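Side-chain contacts in scyllo-inosose 3-dehydrogenase (Thermotoga maritima, PDB 3IP1), which catalyses the NAD(+)-dependent oxidation of scyllo-inosose to 3-dehydro-scyllo-inosose and probably serves in myo-inositol degradation: residues Pro246-Val249 and Arg250-Ala254; His261-Pro265 and Thr266-Phe270; Gln294-Trp297 and Pro298-Glu301; Ile354-Ala358 and Ser359-Met363; Ile380-Leu383 and Gln384-Ser388. One frame throughout, in Å; residues are numbered along the deposited sequence.

In the fold
All five contacts are local and follow one another in series, so none nests in or crosses another. Interactions 1, 2 and 3 belong to the Rossmann-type half. Interaction 1 starts helix 248-257, interaction 2 closes the turn after edge strand 261-263, and interaction 3 lies within helix 293-306. Interaction 2 joins its two neighbours, packing Asp264 and Pro265 against the opening turn of interaction 1 and Phe270 against Gln299 of interaction 3. Interaction 4 closes the C-terminal end of helix 349-358 and touches none of the others. Interaction 5 lies at the end of helix 376-382 and in the loop beyond; its distal part returns to interaction 1, where the carbonyl of Lys387 meets Arg250.

Interaction 1 (Pro246-Val249 and Arg250-Ala254); sequences PSEV and RRNLA
Ser247 and Arg250 form the tightly packed part of this helix start, a worked example of an N-cap whose hydroxyl accepts from both the backbone and the side chain of one residue. Ser247 OG, set anti to its own backbone N (chi1 161°), accepts a weak capping bond from Arg250 N at 3.3 Å and a firmer one from Arg250 NH1 at 2.9 Å. The second bond lies almost exactly in the guanidinium plane, at its edge, and the extended Arg250 chain runs its CG and CD past the same hydroxyl. The next residue, Arg251, bends at chi3 (-50°) and folds back along the N-terminal end of the helix. Its guanidinium lays one face over Glu248 CA, while Arg251 NH2 makes a weak bond to Pro246 O at 2.7 Å and another bond to the carbonyl of Glu245.

The opposite character belongs to Glu248, Val249 and Asn252, which face solvent. Glu248 crosses Arg251 at about a right angle, yet Glu248 OE2 stays 4.7 Å from Arg251 NH1, too far for a salt bridge. Asn252 contributes chiefly its backbone, Asn252 N bonding to Glu248 O at 3.0 Å.

Arg250 NH1 is also bonded to Lys387 O, and two acceptors on this nitrogen probably restrain the guanidinium's rotation, consistent with the NAD(+)-binding role inferred for Arg250 and neighbouring Glu245 from related enzymes.

Interaction 2 (His261-Pro265 and Thr266-Phe270); sequences HVIDP and TKENF
Asp264 lies obliquely across Thr266, its OD1 taking two bonds from that one residue. Thr266 OG1 donates to Asp264 OD1 at 2.8 Å from the syn side, and Thr266 N reaches Asp264 OD1 at 3.2 Å from well above the carboxylate plane, both on the same face. A chi1 of 178° swings the carboxylate away from its own backbone N and across to Thr266. With a proline between the two residues this is an Asx-Pro turn, and it merges with a type I beta-turn in which Lys267 N bonds to Asp264 O at 3.1 Å.

Glu268 completes the loop from the other direction. Its extended chain brings OE1 back to Asp264 N at 3.1 Å in a nearly straight bond (168°), the N-H arriving from above the carboxylate plane. A water donates both to Glu268 OE1 and to Val262 O, tying the carboxylate to the edge strand 261-263. A second water links Pro265 O to Phe270 N, where helix 270-277 begins. On the buried side Ile263 crosses Phe270 at about a right angle, Ile263 CD1 lying 4.2 Å from Phe270 CD1.

Lys267 runs its CD past Asp264 OD2, but the charged ends remain apart, and the pairing of Asp264 with Arg251 is long and weak. Since the buried carboxylate of Asp264 receives donors on OD1 and has positive charges nearby, its ionised form is probably favoured.

Interaction 3 (Gln294-Trp297 and Pro298-Glu301); sequences QLVW and PQIE
Trp297 presents the edge of its indole to Glu301, one helical turn on, and the two flat groups are turned 63° apart. Glu301 OE2 lies near the ring plane and accepts from Trp297 NE1 at 2.9 Å, a weak bond because it is bent (128°). The aliphatic part of the glutamate joins in, Glu301 CG coming within 3.4 Å of Trp297 CD1. At another part of the indole, Ile300 CD1 touches Trp297 CE3 obliquely at 4.3 Å and meets Val296 CG2 as well. Pro298 rests its CD on Trp297 CB at 3.4 Å; lacking an N-H, it accompanies a kink in helix 293-306, which resumes with Ile300 N bonded to Val296 O at 3.1 Å. Strands 313-316 and 324-326 pack around the indole. Were Glu301 an alanine, Trp297 NE1 and Thr327 OG1 would probably each be left without their carboxylate partner. That carboxylate is buried yet shared, OE1 bonding to Thr327 and OE2 to the indole, which probably eases the cost of its charge.

Interaction 4 (Ile354-Ala358 and Ser359-Met363); sequences ISLMA and SGMDM
Leu356 to Met361 form a Schellman motif, the classic C-terminal stop of a helix: Met361 N bonds to Leu356 O at 3.2 Å, Gly360 N bonds to Met357 O at 3.1 Å, and Gly360 has a positive phi (130°). A side chain at that glycine would be jammed against the carbonyl oxygen before it.

The apolar contact that often accompanies the motif is present too, Leu356 CG packing on Met361 SE at 3.8 Å. Met361, deposited like Met357 and Met363 as selenomethionine, bends at chi3 (77°), which brings its CE back alongside Leu356. Ser359 OG, held between the backbone N and the carbonyl carbon, donates to Leu356 O at 2.9 Å, from the opposite face of that carbonyl to Met361 N. Replacing Ser359 by an alanine would take away the hydroxyl, and Leu356 O would probably lose its side-chain donor, keeping the backbone N-H groups that reach it. Farther along, Met357 is extended and crosses Met363 at about a right angle, Met357 CE touching Met363 CG at 3.9 Å.

The methionines fill the angle between helices: Met357, Met361 and Met363 all lie on Thr197 of helix 194-207, while Met361 and Met363 also meet Ala231 of helix 224-235. The end of helix 349-358 also borders a second subunit, Leu356 packing on Gly214 and Ser359 on Ser239 of that chain.

Interaction 5 (Ile380-Leu383 and Gln384-Ser388); sequences IKRL and QTDKS
Arg382 O is gripped by two backbone N-H groups near the C-terminal end of helix 376-382. Asp386 N reaches Arg382 O at 3.0 Å in the carbonyl plane, and Thr385 N reaches it at 3.0 Å from above that plane. Beside them, Gln384 folds back over the preceding residues, its CG 3.3 Å from Lys381 O. Its amide is shared: Lys381 NZ makes only a weak bond to Gln384 OE1 at 3.4 Å, while a water accepting from Gln384 NE2 donates to Ile380 O. Another water bridges Lys381 O to Thr385 OG1.

The chain next enters an Asx turn, in which Asp386 OD1 accepts from Ser388 N at 3.0 Å on the anti side; the loop then leads into strand 392-395. Asp386 CB points toward the helix end, and a chi1 of -173° leaves Asp386 OD2 near the edge of the Arg382 guanidinium, 4.4 Å from Arg382 NE and beyond a salt bridge. The arginine instead forms its salt bridge with Glu378, and Leu383 and Gln384 pack on Val72 of helix 69-75.

Interaction 1 (Pro246-Val249 and Arg250-Ala254)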
loop_
_atom_site.group_PDB
_atom_site.type_symbol
_atom_site.label_atom_id
_atom_site.label_comp_id
_atom_site.label_asym_id
_atom_site.label_seq_id
_atom_site.Cartn_x
_atom_site.Cartn_y
_atom_site.Cartn_z
ATOM N N PRO A 246 20.875 -27.393 2.444
ATOM C CA PRO A 246 21.629 -28.636 2.711
ATOM C C PRO A 246 23.145 -28.467 2.700
ATOM O O PRO A 246 23.832 -29.199 3.402
ATOM C CB PRO A 246 21.203 -29.567 1.571
ATOM C CG PRO A 246 19.974 -28.967 0.993
ATOM C CD PRO A 246 20.051 -27.500 1.226
ATOM N N SER A 247 23.653 -27.527 1.907
ATOM C CA SER A 247 25.090 -27.185 1.858
ATOM C C SER A 247 25.608 -26.510 3.136
ATOM O O SER A 247 25.169 -25.405 3.494
ATOM C CB SER A 247 25.371 -26.266 0.660
ATOM O OG SER A 247 26.598 -25.577 0.827
ATOM N N GLU A 248 26.566 -27.164 3.798
ATOM C CA GLU A 248 27.119 -26.667 5.059
ATOM C C GLU A 248 27.821 -25.325 4.889
ATOM O O GLU A 248 27.653 -24.429 5.715
ATOM C CB GLU A 248 28.074 -27.681 5.688
ATOM C CG GLU A 248 28.808 -27.131 6.908
ATOM C CD GLU A 248 29.490 -28.210 7.753
ATOM O OE1 GLU A 248 30.211 -29.085 7.208
ATOM O OE2 GLU A 248 29.313 -28.162 8.988
ATOM N N VAL A 249 28.597 -25.186 3.816
ATOM C CA VAL A 249 29.336 -23.955 3.591
ATOM C C VAL A 249 28.391 -22.754 3.426
ATOM O O VAL A 249 28.698 -21.659 3.876
ATOM C CB VAL A 249 30.319 -24.075 2.380
ATOM C CG1 VAL A 249 29.586 -24.063 1.039
ATOM C CG2 VAL A 249 31.368 -22.967 2.433
ATOM N N ARG A 250 27.259 -22.978 2.762
ATOM C CA ARG A 250 26.232 -21.952 2.619
ATOM C C ARG A 250 25.516 -21.624 3.947
ATOM O O ARG A 250 25.261 -20.455 4.238
ATOM C CB ARG A 250 25.269 -22.337 1.508
ATOM C CG ARG A 250 25.967 -22.348 0.148
ATOM C CD ARG A 250 25.124 -22.898 -0.987
ATOM N NE ARG A 250 25.848 -22.793 -2.257
ATOM C CZ ARG A 250 26.826 -23.622 -2.634
ATOM N NH1 ARG A 250 27.195 -24.621 -1.844
ATOM N NH2 ARG A 250 27.434 -23.462 -3.797
ATOM N N ARG A 251 25.248 -22.638 4.770
ATOM C CA ARG A 251 24.687 -22.403 6.103
ATOM C C ARG A 251 25.608 -21.576 7.011
ATOM O O ARG A 251 25.144 -20.683 7.735
ATOM C CB ARG A 251 24.315 -23.715 6.789
ATOM C CG ARG A 251 23.092 -24.394 6.207
ATOM C CD ARG A 251 22.620 -25.525 7.094
ATOM N NE ARG A 251 23.711 -26.428 7.452
ATOM C CZ ARG A 251 24.033 -27.514 6.765
ATOM N NH1 ARG A 251 25.032 -28.270 7.164
ATOM N NH2 ARG A 251 23.351 -27.849 5.685
ATOM N N ASN A 252 26.907 -21.866 6.973
ATOM C CA ASN A 252 27.885 -21.061 7.714
ATOM C C ASN A 252 27.980 -19.616 7.202
ATOM O O ASN A 252 28.082 -18.682 7.985
ATOM C CB ASN A 252 29.257 -21.738 7.699
ATOM C CG ASN A 252 29.271 -23.031 8.500
ATOM O OD1 ASN A 252 28.366 -23.290 9.306
ATOM N ND2 ASN A 252 30.290 -23.854 8.275
ATOM N N LEU A 253 27.933 -19.449 5.882
ATOM C CA LEU A 253 27.831 -18.113 5.292
ATOM C C LEU A 253 26.582 -17.363 5.749
ATOM O O LEU A 253 26.669 -16.183 6.057
ATOM C CB LEU A 253 27.882 -18.158 3.763
ATOM C CG LEU A 253 29.276 -18.347 3.173
ATOM C CD1 LEU A 253 29.202 -18.301 1.643
ATOM C CD2 LEU A 253 30.288 -17.313 3.706
ATOM N N ALA A 254 25.433 -18.041 5.770
ATOM C CA ALA A 254 24.193 -17.442 6.258
ATOM C C ALA A 254 24.336 -16.953 7.719
ATOM O O ALA A 254 23.930 -15.836 8.040
ATOM C CB ALA A 254 23.024 -18.416 6.115
#

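Interaction 2 (His261-Pro265 and Thr266-Phe270)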
loop_
_atom_site.group_PDB
_atom_site.type_symbol
_atom_site.label_atom_id
_atom_site.label_comp_id
_atom_site.label_asym_id
_atom_site.label_seq_id
_atom_site.Cartn_x
_atom_site.Cartn_y
_atom_site.Cartn_z
ATOM N N HIS A 261 19.048 -18.655 12.753
ATOM C CA HIS A 261 18.964 -20.105 12.738
ATOM C C HIS A 261 19.171 -20.625 11.330
ATOM O O HIS A 261 18.703 -20.020 10.348
ATOM C CB HIS A 261 17.614 -20.592 13.264
ATOM C CG HIS A 261 17.252 -20.028 14.600
ATOM N ND1 HIS A 261 17.901 -20.393 15.762
ATOM C CD2 HIS A 261 16.305 -19.129 14.963
ATOM C CE1 HIS A 261 17.373 -19.738 16.781
ATOM N NE2 HIS A 261 16.405 -18.963 16.322
ATOM N N VAL A 262 19.882 -21.745 11.239
ATOM C CA VAL A 262 20.028 -22.439 9.972
ATOM C C VAL A 262 19.526 -23.876 10.098
ATOM O O VAL A 262 19.684 -24.498 11.141
ATOM C CB VAL A 262 21.479 -22.371 9.428
ATOM C CG1 VAL A 262 21.830 -20.935 9.042
ATOM C CG2 VAL A 262 22.492 -22.946 10.435
ATOM N N ILE A 263 18.900 -24.367 9.033
ATOM C CA ILE A 263 18.313 -25.688 8.973
ATOM C C ILE A 263 18.918 -26.471 7.795
ATOM O O ILE A 263 18.913 -26.015 6.642
ATOM C CB ILE A 263 16.766 -25.605 8.781
ATOM C CG1 ILE A 263 16.091 -24.894 9.963
ATOM C CG2 ILE A 263 16.155 -26.998 8.580
ATOM C CD1 ILE A 263 14.604 -24.533 9.712
ATOM N N ASP A 264 19.438 -27.655 8.091
ATOM C CA ASP A 264 19.771 -28.630 7.063
ATOM C C ASP A 264 18.524 -29.495 6.860
ATOM O O ASP A 264 18.281 -30.388 7.645
ATOM C CB ASP A 264 20.976 -29.464 7.525
ATOM C CG ASP A 264 21.380 -30.544 6.528
ATOM O OD1 ASP A 264 20.732 -30.731 5.476
ATOM O OD2 ASP A 264 22.375 -31.229 6.821
ATOM N N PRO A 265 17.724 -29.227 5.806
ATOM C CA PRO A 265 16.457 -29.936 5.598
ATOM C C PRO A 265 16.600 -31.448 5.400
ATOM O O PRO A 265 15.621 -32.189 5.608
ATOM C CB PRO A 265 15.895 -29.305 4.311
ATOM C CG PRO A 265 17.089 -28.771 3.585
ATOM C CD PRO A 265 18.054 -28.340 4.671
ATOM N N THR A 266 17.795 -31.899 5.000
ATOM C CA THR A 266 18.033 -33.320 4.739
ATOM C C THR A 266 18.264 -34.123 6.024
ATOM O O THR A 266 18.139 -35.348 6.014
ATOM C CB THR A 266 19.220 -33.558 3.761
ATOM O OG1 THR A 266 20.469 -33.287 4.427
ATOM C CG2 THR A 266 19.085 -32.688 2.487
ATOM N N LYS A 267 18.583 -33.441 7.123
ATOM C CA LYS A 267 18.877 -34.111 8.388
ATOM C C LYS A 267 18.029 -33.584 9.536
ATOM O O LYS A 267 18.127 -34.069 10.665
ATOM C CB LYS A 267 20.352 -33.956 8.743
ATOM C CG LYS A 267 21.288 -34.673 7.788
ATOM C CD LYS A 267 22.732 -34.514 8.215
ATOM C CE LYS A 267 23.600 -35.479 7.426
ATOM N NZ LYS A 267 24.996 -34.983 7.366
ATOM N N GLU A 268 17.200 -32.584 9.244
ATOM C CA GLU A 268 16.335 -32.003 10.252
ATOM C C GLU A 268 14.928 -31.910 9.701
ATOM O O GLU A 268 14.723 -31.911 8.491
ATOM C CB GLU A 268 16.822 -30.611 10.639
ATOM C CG GLU A 268 18.172 -30.545 11.315
ATOM C CD GLU A 268 18.599 -29.113 11.542
ATOM O OE1 GLU A 268 19.656 -28.692 11.003
ATOM O OE2 GLU A 268 17.846 -28.390 12.237
ATOM N N ASN A 269 13.954 -31.846 10.591
ATOM C CA ASN A 269 12.575 -31.630 10.188
ATOM C C ASN A 269 12.334 -30.113 9.988
ATOM O O ASN A 269 12.241 -29.365 10.955
ATOM C CB ASN A 269 11.647 -32.216 11.258
ATOM C CG ASN A 269 10.190 -32.204 10.847
ATOM O OD1 ASN A 269 9.661 -31.195 10.376
ATOM N ND2 ASN A 269 9.516 -33.324 11.065
ATOM N N PHE A 270 12.250 -29.676 8.734
ATOM C CA PHE A 270 12.046 -28.249 8.412
ATOM C C PHE A 270 10.845 -27.624 9.139
ATOM O O PHE A 270 10.994 -26.618 9.815
ATOM C CB PHE A 270 11.918 -28.044 6.897
ATOM C CG PHE A 270 11.558 -26.634 6.489
ATOM C CD1 PHE A 270 12.550 -25.678 6.273
ATOM C CD2 PHE A 270 10.238 -26.279 6.279
ATOM C CE1 PHE A 270 12.216 -24.365 5.871
ATOM C CE2 PHE A 270 9.892 -24.986 5.884
ATOM C CZ PHE A 270 10.881 -24.028 5.684
HETATM O O HOH W 1 21.591 -27.169 10.965
HETATM O O HOH W 2 13.033 -31.310 6.110
#

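Interaction 3 (Gln294-Trp297 and Pro298-Glu301)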
loop_
_atom_site.group_PDB
_atom_site.type_symbol
_atom_site.label_atom_id
_atom_site.label_comp_id
_atom_site.label_asym_id
_atom_site.label_seq_id
_atom_site.Cartn_x
_atom_site.Cartn_y
_atom_site.Cartn_z
ATOM N N GLN A 294 8.281 -27.177 -6.054
ATOM C CA GLN A 294 7.390 -28.329 -5.957
ATOM C C GLN A 294 7.815 -29.361 -4.905
ATOM O O GLN A 294 6.987 -30.161 -4.477
ATOM C CB GLN A 294 7.193 -28.975 -7.330
ATOM C CG GLN A 294 8.397 -29.751 -7.851
ATOM C CD GLN A 294 9.569 -28.867 -8.277
ATOM O OE1 GLN A 294 10.707 -29.322 -8.280
ATOM N NE2 GLN A 294 9.295 -27.605 -8.638
ATOM N N LEU A 295 9.083 -29.347 -4.476
ATOM C CA LEU A 295 9.524 -30.208 -3.353
ATOM C C LEU A 295 9.352 -29.554 -1.976
ATOM O O LEU A 295 9.120 -30.244 -0.980
ATOM C CB LEU A 295 10.993 -30.654 -3.492
ATOM C CG LEU A 295 11.569 -31.362 -4.738
ATOM C CD1 LEU A 295 13.011 -31.825 -4.462
ATOM C CD2 LEU A 295 10.706 -32.538 -5.238
ATOM N N VAL A 296 9.503 -28.232 -1.907
ATOM C CA VAL A 296 9.434 -27.546 -0.612
ATOM C C VAL A 296 8.069 -26.916 -0.304
ATOM O O VAL A 296 7.844 -26.488 0.811
ATOM C CB VAL A 296 10.552 -26.489 -0.427
ATOM C CG1 VAL A 296 11.912 -27.169 -0.264
ATOM C CG2 VAL A 296 10.548 -25.479 -1.579
ATOM N N TRP A 297 7.173 -26.878 -1.287
ATOM C CA TRP A 297 5.888 -26.223 -1.102
ATOM C C TRP A 297 5.039 -26.832 0.014
ATOM O O TRP A 297 4.480 -26.088 0.821
ATOM C CB TRP A 297 5.076 -26.186 -2.400
ATOM C CG TRP A 297 4.117 -25.060 -2.419
ATOM C CD1 TRP A 297 2.791 -25.111 -2.120
ATOM C CD2 TRP A 297 4.410 -23.687 -2.732
ATOM N NE1 TRP A 297 2.231 -23.859 -2.236
ATOM C CE2 TRP A 297 3.207 -22.966 -2.603
ATOM C CE3 TRP A 297 5.573 -23.005 -3.112
ATOM C CZ2 TRP A 297 3.127 -21.583 -2.854
ATOM C CZ3 TRP A 297 5.502 -21.629 -3.354
ATOM C CH2 TRP A 297 4.284 -20.937 -3.226
ATOM N N PRO A 298 4.918 -28.183 0.055
ATOM C CA PRO A 298 4.109 -28.788 1.118
ATOM C C PRO A 298 4.583 -28.377 2.516
ATOM O O PRO A 298 3.761 -28.110 3.406
ATOM C CB PRO A 298 4.307 -30.298 0.891
ATOM C CG PRO A 298 4.616 -30.414 -0.559
ATOM C CD PRO A 298 5.399 -29.196 -0.913
ATOM N N GLN A 299 5.897 -28.323 2.705
ATOM C CA GLN A 299 6.444 -27.891 3.982
ATOM C C GLN A 299 6.186 -26.415 4.289
ATOM O O GLN A 299 5.949 -26.063 5.434
ATOM C CB GLN A 299 7.930 -28.163 4.032
ATOM C CG GLN A 299 8.275 -29.591 3.675
ATOM C CD GLN A 299 9.751 -29.757 3.510
ATOM O OE1 GLN A 299 10.515 -29.526 4.446
ATOM N NE2 GLN A 299 10.173 -30.125 2.310
ATOM N N ILE A 300 6.255 -25.557 3.277
ATOM C CA ILE A 300 5.955 -24.137 3.461
ATOM C C ILE A 300 4.493 -23.999 3.842
ATOM O O ILE A 300 4.147 -23.290 4.786
ATOM C CB ILE A 300 6.207 -23.304 2.169
ATOM C CG1 ILE A 300 7.695 -23.236 1.829
ATOM C CG2 ILE A 300 5.673 -21.861 2.329
ATOM C CD1 ILE A 300 7.977 -22.663 0.416
ATOM N N GLU A 301 3.631 -24.675 3.085
ATOM C CA GLU A 301 2.201 -24.670 3.364
ATOM C C GLU A 301 1.874 -25.225 4.753
ATOM O O GLU A 301 0.929 -24.771 5.394
ATOM C CB GLU A 301 1.448 -25.443 2.284
ATOM C CG GLU A 301 1.317 -24.681 0.968
ATOM C CD GLU A 301 0.291 -25.323 0.065
ATOM O OE1 GLU A 301 -0.054 -26.472 0.377
ATOM O OE2 GLU A 301 -0.164 -24.713 -0.941
#

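Interaction 4 (Ile354-Ala358 and Ser359-Met363)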
loop_
_atom_site.group_PDB
_atom_site.type_symbol
_atom_site.label_atom_id
_atom_site.label_comp_id
_atom_site.label_asym_id
_atom_site.label_seq_id
_atom_site.Cartn_x
_atom_site.Cartn_y
_atom_site.Cartn_z
ATOM N N ILE A 354 23.361 -0.213 -2.799
ATOM C CA ILE A 354 24.671 0.434 -2.670
ATOM C C ILE A 354 24.825 1.163 -1.315
ATOM O O ILE A 354 25.841 0.987 -0.625
ATOM C CB ILE A 354 24.978 1.354 -3.903
ATOM C CG1 ILE A 354 25.150 0.483 -5.156
ATOM C CG2 ILE A 354 26.215 2.228 -3.645
ATOM C CD1 ILE A 354 24.866 1.203 -6.516
ATOM N N SER A 355 23.808 1.945 -0.932
ATOM C CA SER A 355 23.822 2.662 0.362
ATOM C C SER A 355 23.882 1.698 1.519
ATOM O O SER A 355 24.574 1.948 2.495
ATOM C CB SER A 355 22.597 3.557 0.526
ATOM O OG SER A 355 22.633 4.569 -0.458
ATOM N N LEU A 356 23.157 0.595 1.395
ATOM C CA LEU A 356 23.146 -0.439 2.415
ATOM C C LEU A 356 24.563 -1.022 2.603
ATOM O O LEU A 356 25.079 -1.094 3.722
ATOM C CB LEU A 356 22.146 -1.517 2.004
ATOM C CG LEU A 356 21.281 -2.271 3.003
ATOM C CD1 LEU A 356 20.869 -1.477 4.252
ATOM C CD2 LEU A 356 20.075 -2.782 2.268
HETATM N N MSE A 357 25.196 -1.414 1.500
HETATM C CA MSE A 357 26.581 -1.864 1.560
HETATM C C MSE A 357 27.477 -0.792 2.177
HETATM O O MSE A 357 28.310 -1.107 3.016
HETATM C CB MSE A 357 27.110 -2.228 0.174
HETATM C CG MSE A 357 26.493 -3.494 -0.413
HETATM SE SE MSE A 357 27.334 -3.842 -2.126
HETATM C CE MSE A 357 26.335 -5.483 -2.560
ATOM N N ALA A 358 27.289 0.464 1.766
ATOM C CA ALA A 358 28.118 1.568 2.267
ATOM C C ALA A 358 28.003 1.740 3.782
ATOM O O ALA A 358 28.947 2.171 4.449
ATOM C CB ALA A 358 27.780 2.855 1.562
ATOM N N SER A 359 26.849 1.375 4.325
ATOM C CA SER A 359 26.599 1.557 5.740
ATOM C C SER A 359 26.919 0.322 6.579
ATOM O O SER A 359 26.610 0.307 7.763
ATOM C CB SER A 359 25.156 1.985 5.958
ATOM O OG SER A 359 24.309 0.888 5.695
ATOM N N GLY A 360 27.531 -0.708 5.990
ATOM C CA GLY A 360 27.953 -1.883 6.771
ATOM C C GLY A 360 27.572 -3.285 6.285
ATOM O O GLY A 360 28.169 -4.268 6.727
HETATM N N MSE A 361 26.586 -3.401 5.389
HETATM C CA MSE A 361 26.192 -4.706 4.873
HETATM C C MSE A 361 27.183 -5.189 3.814
HETATM O O MSE A 361 27.118 -4.796 2.639
HETATM C CB MSE A 361 24.767 -4.679 4.308
HETATM C CG MSE A 361 24.193 -6.060 3.974
HETATM SE SE MSE A 361 22.470 -5.911 3.029
HETATM C CE MSE A 361 23.153 -5.428 1.262
ATOM N N ASP A 362 28.083 -6.063 4.245
ATOM C CA ASP A 362 29.193 -6.541 3.429
ATOM C C ASP A 362 28.913 -7.913 2.781
ATOM O O ASP A 362 29.065 -8.967 3.418
ATOM C CB ASP A 362 30.472 -6.615 4.281
ATOM C CG ASP A 362 31.680 -7.091 3.488
ATOM O OD1 ASP A 362 31.607 -7.158 2.244
ATOM O OD2 ASP A 362 32.714 -7.396 4.119
HETATM N N MSE A 363 28.558 -7.898 1.504
HETATM C CA MSE A 363 28.266 -9.136 0.797
HETATM C C MSE A 363 29.528 -9.869 0.308
HETATM O O MSE A 363 29.433 -11.003 -0.156
HETATM C CB MSE A 363 27.318 -8.875 -0.382
HETATM C CG MSE A 363 25.942 -8.403 0.011
HETATM SE SE MSE A 363 24.998 -9.741 1.049
HETATM C CE MSE A 363 25.159 -11.254 -0.150
#

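Interaction 5 (Ile380-Leu383 and Gln384-Ser388)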
loop_
_atom_site.group_PDB
_atom_site.type_symbol
_atom_site.label_atom_id
_atom_site.label_comp_id
_atom_site.label_asym_id
_atom_site.label_seq_id
_atom_site.Cartn_x
_atom_site.Cartn_y
_atom_site.Cartn_z
ATOM N N ILE A 380 33.790 -21.775 -15.075
ATOM C CA ILE A 380 32.427 -21.964 -15.553
ATOM C C ILE A 380 32.144 -23.466 -15.721
ATOM O O ILE A 380 31.053 -23.938 -15.401
ATOM C CB ILE A 380 32.209 -21.187 -16.887
ATOM C CG1 ILE A 380 32.100 -19.690 -16.605
ATOM C CG2 ILE A 380 30.982 -21.685 -17.657
ATOM C CD1 ILE A 380 31.866 -18.832 -17.862
ATOM N N LYS A 381 33.134 -24.199 -16.224
ATOM C CA LYS A 381 33.067 -25.651 -16.327
ATOM C C LYS A 381 33.115 -26.354 -14.946
ATOM O O LYS A 381 32.312 -27.248 -14.639
ATOM C CB LYS A 381 34.204 -26.144 -17.247
ATOM C CG LYS A 381 34.794 -27.543 -16.907
ATOM C CD LYS A 381 34.392 -28.620 -17.906
ATOM C CE LYS A 381 32.902 -28.916 -17.876
ATOM N NZ LYS A 381 32.589 -30.300 -18.382
ATOM N N ARG A 382 34.065 -25.950 -14.119
ATOM C CA ARG A 382 34.248 -26.545 -12.799
ATOM C C ARG A 382 32.990 -26.401 -11.942
ATOM O O ARG A 382 32.621 -27.318 -11.206
ATOM C CB ARG A 382 35.430 -25.866 -12.140
ATOM C CG ARG A 382 36.096 -26.626 -11.029
ATOM C CD ARG A 382 37.563 -26.279 -11.116
ATOM N NE ARG A 382 38.177 -26.042 -9.810
ATOM C CZ ARG A 382 39.407 -25.556 -9.645
ATOM N NH1 ARG A 382 39.891 -25.379 -8.418
ATOM N NH2 ARG A 382 40.160 -25.251 -10.708
ATOM N N LEU A 383 32.307 -25.263 -12.078
ATOM C CA LEU A 383 31.101 -24.981 -11.286
ATOM C C LEU A 383 29.935 -25.912 -11.599
ATOM O O LEU A 383 28.971 -25.956 -10.849
ATOM C CB LEU A 383 30.663 -23.516 -11.445
ATOM C CG LEU A 383 31.417 -22.473 -10.619
ATOM C CD1 LEU A 383 31.076 -21.067 -11.102
ATOM C CD2 LEU A 383 31.119 -22.619 -9.129
ATOM N N GLN A 384 30.011 -26.649 -12.705
ATOM C CA GLN A 384 29.010 -27.683 -12.981
ATOM C C GLN A 384 28.986 -28.728 -11.861
ATOM O O GLN A 384 27.945 -29.289 -11.569
ATOM C CB GLN A 384 29.239 -28.358 -14.343
ATOM C CG GLN A 384 29.144 -27.421 -15.553
ATOM C CD GLN A 384 29.464 -28.107 -16.887
ATOM O OE1 GLN A 384 29.641 -29.318 -16.954
ATOM N NE2 GLN A 384 29.537 -27.325 -17.947
ATOM N N THR A 385 30.119 -28.972 -11.216
ATOM C CA THR A 385 30.207 -30.096 -10.269
ATOM C C THR A 385 30.719 -29.720 -8.884
ATOM O O THR A 385 30.422 -30.411 -7.911
ATOM C CB THR A 385 31.084 -31.258 -10.829
ATOM O OG1 THR A 385 32.331 -30.736 -11.313
ATOM C CG2 THR A 385 30.356 -32.003 -11.969
ATOM N N ASP A 386 31.494 -28.646 -8.798
ATOM C CA ASP A 386 32.097 -28.232 -7.532
ATOM C C ASP A 386 31.163 -27.321 -6.727
ATOM O O ASP A 386 31.122 -26.105 -6.939
ATOM C CB ASP A 386 33.468 -27.578 -7.770
ATOM C CG ASP A 386 34.210 -27.275 -6.472
ATOM O OD1 ASP A 386 33.643 -27.484 -5.379
ATOM O OD2 ASP A 386 35.366 -26.817 -6.541
ATOM N N LYS A 387 30.428 -27.931 -5.803
ATOM C CA LYS A 387 29.458 -27.239 -4.957
ATOM C C LYS A 387 30.074 -26.477 -3.792
ATOM O O LYS A 387 29.358 -25.780 -3.082
ATOM C CB LYS A 387 28.457 -28.227 -4.369
ATOM C CG LYS A 387 27.623 -28.999 -5.365
ATOM C CD LYS A 387 27.279 -30.343 -4.729
ATOM C CE LYS A 387 28.529 -31.233 -4.644
ATOM N NZ LYS A 387 28.585 -32.030 -3.381
ATOM N N SER A 388 31.375 -26.626 -3.567
ATOM C CA SER A 388 32.041 -25.906 -2.477
ATOM C C SER A 388 32.215 -24.404 -2.791
ATOM O O SER A 388 32.308 -23.571 -1.878
ATOM C CB SER A 388 33.392 -26.542 -2.181
ATOM O OG SER A 388 34.274 -26.373 -3.283
HETATM O O HOH W 3 29.155 -24.633 -17.487
HETATM O O HOH W 4 33.040 -29.641 -13.951
#